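Long-range contact in hypothetical protein, IPT/TIG domain protein (Bacteroides ovatus, PDB 4HW6), which is of unknown function but probably serves as an auxiliary nutrient-binding protein, perhaps for carbohydrate, joining an IPT/TIG domain to a six-bladed beta-propeller: residues 156-161 with 185-190. Sequence-based numbering, arbitrary orientation.
Sequences YWVGQR and ADVNFT
Tyr156 meets the ring of Phe189 at its edge: CD2 of Tyr156 lies in the plane of the phenyl ring, 3.9 Å from Phe189 CZ, while the phenyl comes up to the tyrosine ring obliquely. The two side chains run roughly perpendicular, and the tyrosine ring is also stacked on His166 of the next strand in its own sheet. Both residues have CG beside the backbone N and anti to the carbonyl carbon (chi1 -63° and -68°), which brings the rings together between the strands. Long, flat side chains suit this end of the contact because they reach across from one sheet to the other where no hydrogen bond joins the two segments.

Farther along, Val158 and Val187 lie alongside each other, pointing opposite ways. CG1 of Val158 lies 3.8 Å from CB of Val187. The same methyl is 3.7 Å from the backbone O of Asp186. CG2 of Val158 rests 3.9 Å from Asp186 N. A branched residue suits the place, since its two methyls cover both peptide groups of Asp186; an alanine at Val158 would probably leave this backbone and the flank of Val187 without their apolar cover. The side chain of Asp186 leaves the backbone away from Val158, and its OD2 accepts hydrogen bonds from Cys233 N and Thr232 OG1.

The axes of 156-158 and 185-189 approach to 6.5 Å at 150°, nearly antiparallel, yet the strands belong to successive sheets, consistent with neighbouring propeller blades packed face to face. Phe164 of strand 164-168 also touches Tyr156 and Val158, Met145 of strand 143-146 packs on Val187 and Phe189, and Met195 of strand 195-199 reaches Tyr156, Val187 and Phe189, so that strands of both sheets, with Phe218 and Pro148 from loops, line the apolar seam.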
loop_
_atom_site.group_PDB
_atom_site.type_symbol
_atom_site.label_atom_id
_atom_site.label_comp_id
_atom_site.label_asym_id
_atom_site.label_seq_id
_atom_site.Cartn_x
_atom_site.Cartn_y
_atom_site.Cartn_z
ATOM N N TYR A 156 10.281 -4.216 -4.236
ATOM C CA TYR A 156 11.662 -4.004 -3.831
ATOM C C TYR A 156 11.725 -2.925 -2.776
ATOM O O TYR A 156 10.888 -2.012 -2.745
ATOM C CB TYR A 156 12.509 -3.554 -5.025
ATOM C CG TYR A 156 12.609 -4.568 -6.126
ATOM C CD1 TYR A 156 13.614 -5.528 -6.126
ATOM C CD2 TYR A 156 11.705 -4.571 -7.177
ATOM C CE1 TYR A 156 13.723 -6.463 -7.132
ATOM C CE2 TYR A 156 11.796 -5.519 -8.190
ATOM C CZ TYR A 156 12.816 -6.449 -8.166
ATOM O OH TYR A 156 12.929 -7.396 -9.150
ATOM N N TRP A 157 12.753 -2.975 -1.939
ATOM C CA TRP A 157 13.053 -1.834 -1.100
ATOM C C TRP A 157 14.516 -1.623 -0.885
ATOM O O TRP A 157 15.266 -2.585 -0.826
ATOM C CB TRP A 157 12.297 -1.828 0.234
ATOM C CG TRP A 157 12.689 -2.818 1.286
ATOM C CD1 TRP A 157 13.761 -2.758 2.127
ATOM C CD2 TRP A 157 11.943 -3.967 1.675
ATOM N NE1 TRP A 157 13.735 -3.815 3.011
ATOM C CE2 TRP A 157 12.633 -4.574 2.756
ATOM C CE3 TRP A 157 10.777 -4.550 1.216
ATOM C CZ2 TRP A 157 12.180 -5.718 3.373
ATOM C CZ3 TRP A 157 10.324 -5.721 1.851
ATOM C CH2 TRP A 157 11.037 -6.280 2.907
ATOM N N VAL A 158 14.901 -0.348 -0.854
ATOM C CA VAL A 158 16.246 0.043 -0.439
ATOM C C VAL A 158 16.290 0.088 1.072
ATOM O O VAL A 158 15.262 0.328 1.733
ATOM C CB VAL A 158 16.669 1.410 -0.991
ATOM C CG1 VAL A 158 16.912 1.332 -2.501
ATOM C CG2 VAL A 158 15.629 2.489 -0.681
ATOM N N GLY A 159 17.493 -0.078 1.604
ATOM C CA GLY A 159 17.738 -0.110 3.029
ATOM C C GLY A 159 18.806 0.838 3.535
ATOM O O GLY A 159 19.350 0.605 4.599
ATOM N N GLN A 160 19.086 1.917 2.789
ATOM C CA GLN A 160 20.197 2.826 3.097
ATOM C C GLN A 160 21.504 2.035 3.188
ATOM O O GLN A 160 21.932 1.448 2.182
ATOM C CB GLN A 160 19.905 3.664 4.338
ATOM C CG GLN A 160 18.753 4.636 4.122
ATOM C CD GLN A 160 18.441 5.463 5.354
ATOM O OE1 GLN A 160 18.220 4.933 6.458
ATOM N NE2 GLN A 160 18.400 6.769 5.170
ATOM N N ARG A 161 22.119 1.952 4.372
ATOM C CA ARG A 161 23.336 1.179 4.527
ATOM C C ARG A 161 23.082 -0.309 4.723
ATOM O O ARG A 161 24.011 -1.093 4.694
ATOM C CB ARG A 161 24.145 1.662 5.721
ATOM C CG ARG A 161 24.503 3.125 5.657
ATOM C CD ARG A 161 25.321 3.496 6.874
ATOM N NE ARG A 161 25.468 4.939 6.954
ATOM C CZ ARG A 161 26.476 5.563 7.572
ATOM N NH1 ARG A 161 27.448 4.895 8.181
ATOM N NH2 ARG A 161 26.493 6.892 7.591
ATOM N N ALA A 185 19.534 5.210 -1.167
ATOM C CA ALA A 185 18.593 6.206 -0.624
ATOM C C ALA A 185 17.194 6.177 -1.225
ATOM O O ALA A 185 16.251 6.659 -0.605
ATOM C CB ALA A 185 19.186 7.606 -0.779
ATOM N N ASP A 186 17.059 5.689 -2.454
ATOM C CA ASP A 186 15.766 5.637 -3.126
ATOM C C ASP A 186 15.840 4.650 -4.302
ATOM O O ASP A 186 16.925 4.293 -4.765
ATOM C CB ASP A 186 15.333 7.044 -3.592
ATOM C CG ASP A 186 13.804 7.155 -3.879
ATOM O OD1 ASP A 186 13.028 6.211 -3.528
ATOM O OD2 ASP A 186 13.366 8.223 -4.410
ATOM N N VAL A 187 14.672 4.227 -4.764
ATOM C CA VAL A 187 14.558 3.281 -5.885
ATOM C C VAL A 187 13.355 3.698 -6.709
ATOM O O VAL A 187 12.341 4.145 -6.161
ATOM C CB VAL A 187 14.453 1.801 -5.417
ATOM C CG1 VAL A 187 13.284 1.595 -4.436
ATOM C CG2 VAL A 187 14.352 0.867 -6.613
ATOM N N ASN A 188 13.484 3.602 -8.018
ATOM C CA ASN A 188 12.377 3.849 -8.927
ATOM C C ASN A 188 12.646 3.063 -10.203
ATOM O O ASN A 188 13.608 2.303 -10.262
ATOM C CB ASN A 188 12.229 5.358 -9.207
ATOM C CG ASN A 188 10.804 5.763 -9.502
ATOM O OD1 ASN A 188 10.035 5.025 -10.159
ATOM N ND2 ASN A 188 10.427 6.943 -9.020
ATOM N N PHE A 189 11.784 3.212 -11.202
ATOM C CA PHE A 189 11.962 2.573 -12.491
ATOM C C PHE A 189 11.797 3.583 -13.617
ATOM O O PHE A 189 10.925 4.475 -13.565
ATOM C CB PHE A 189 10.959 1.427 -12.656
ATOM C CG PHE A 189 11.214 0.273 -11.724
ATOM C CD1 PHE A 189 10.783 0.303 -10.424
ATOM C CD2 PHE A 189 11.889 -0.841 -12.159
ATOM C CE1 PHE A 189 11.070 -0.742 -9.564
ATOM C CE2 PHE A 189 12.162 -1.885 -11.313
ATOM C CZ PHE A 189 11.747 -1.842 -10.010
ATOM N N THR A 190 12.609 3.420 -14.642
ATOM C CA THR A 190 12.529 4.284 -15.814
ATOM C C THR A 190 11.314 3.877 -16.666
ATOM O O THR A 190 10.674 2.857 -16.410
ATOM C CB THR A 190 13.804 4.206 -16.663
ATOM O OG1 THR A 190 13.911 2.908 -17.274
ATOM C CG2 THR A 190 15.069 4.485 -15.829
#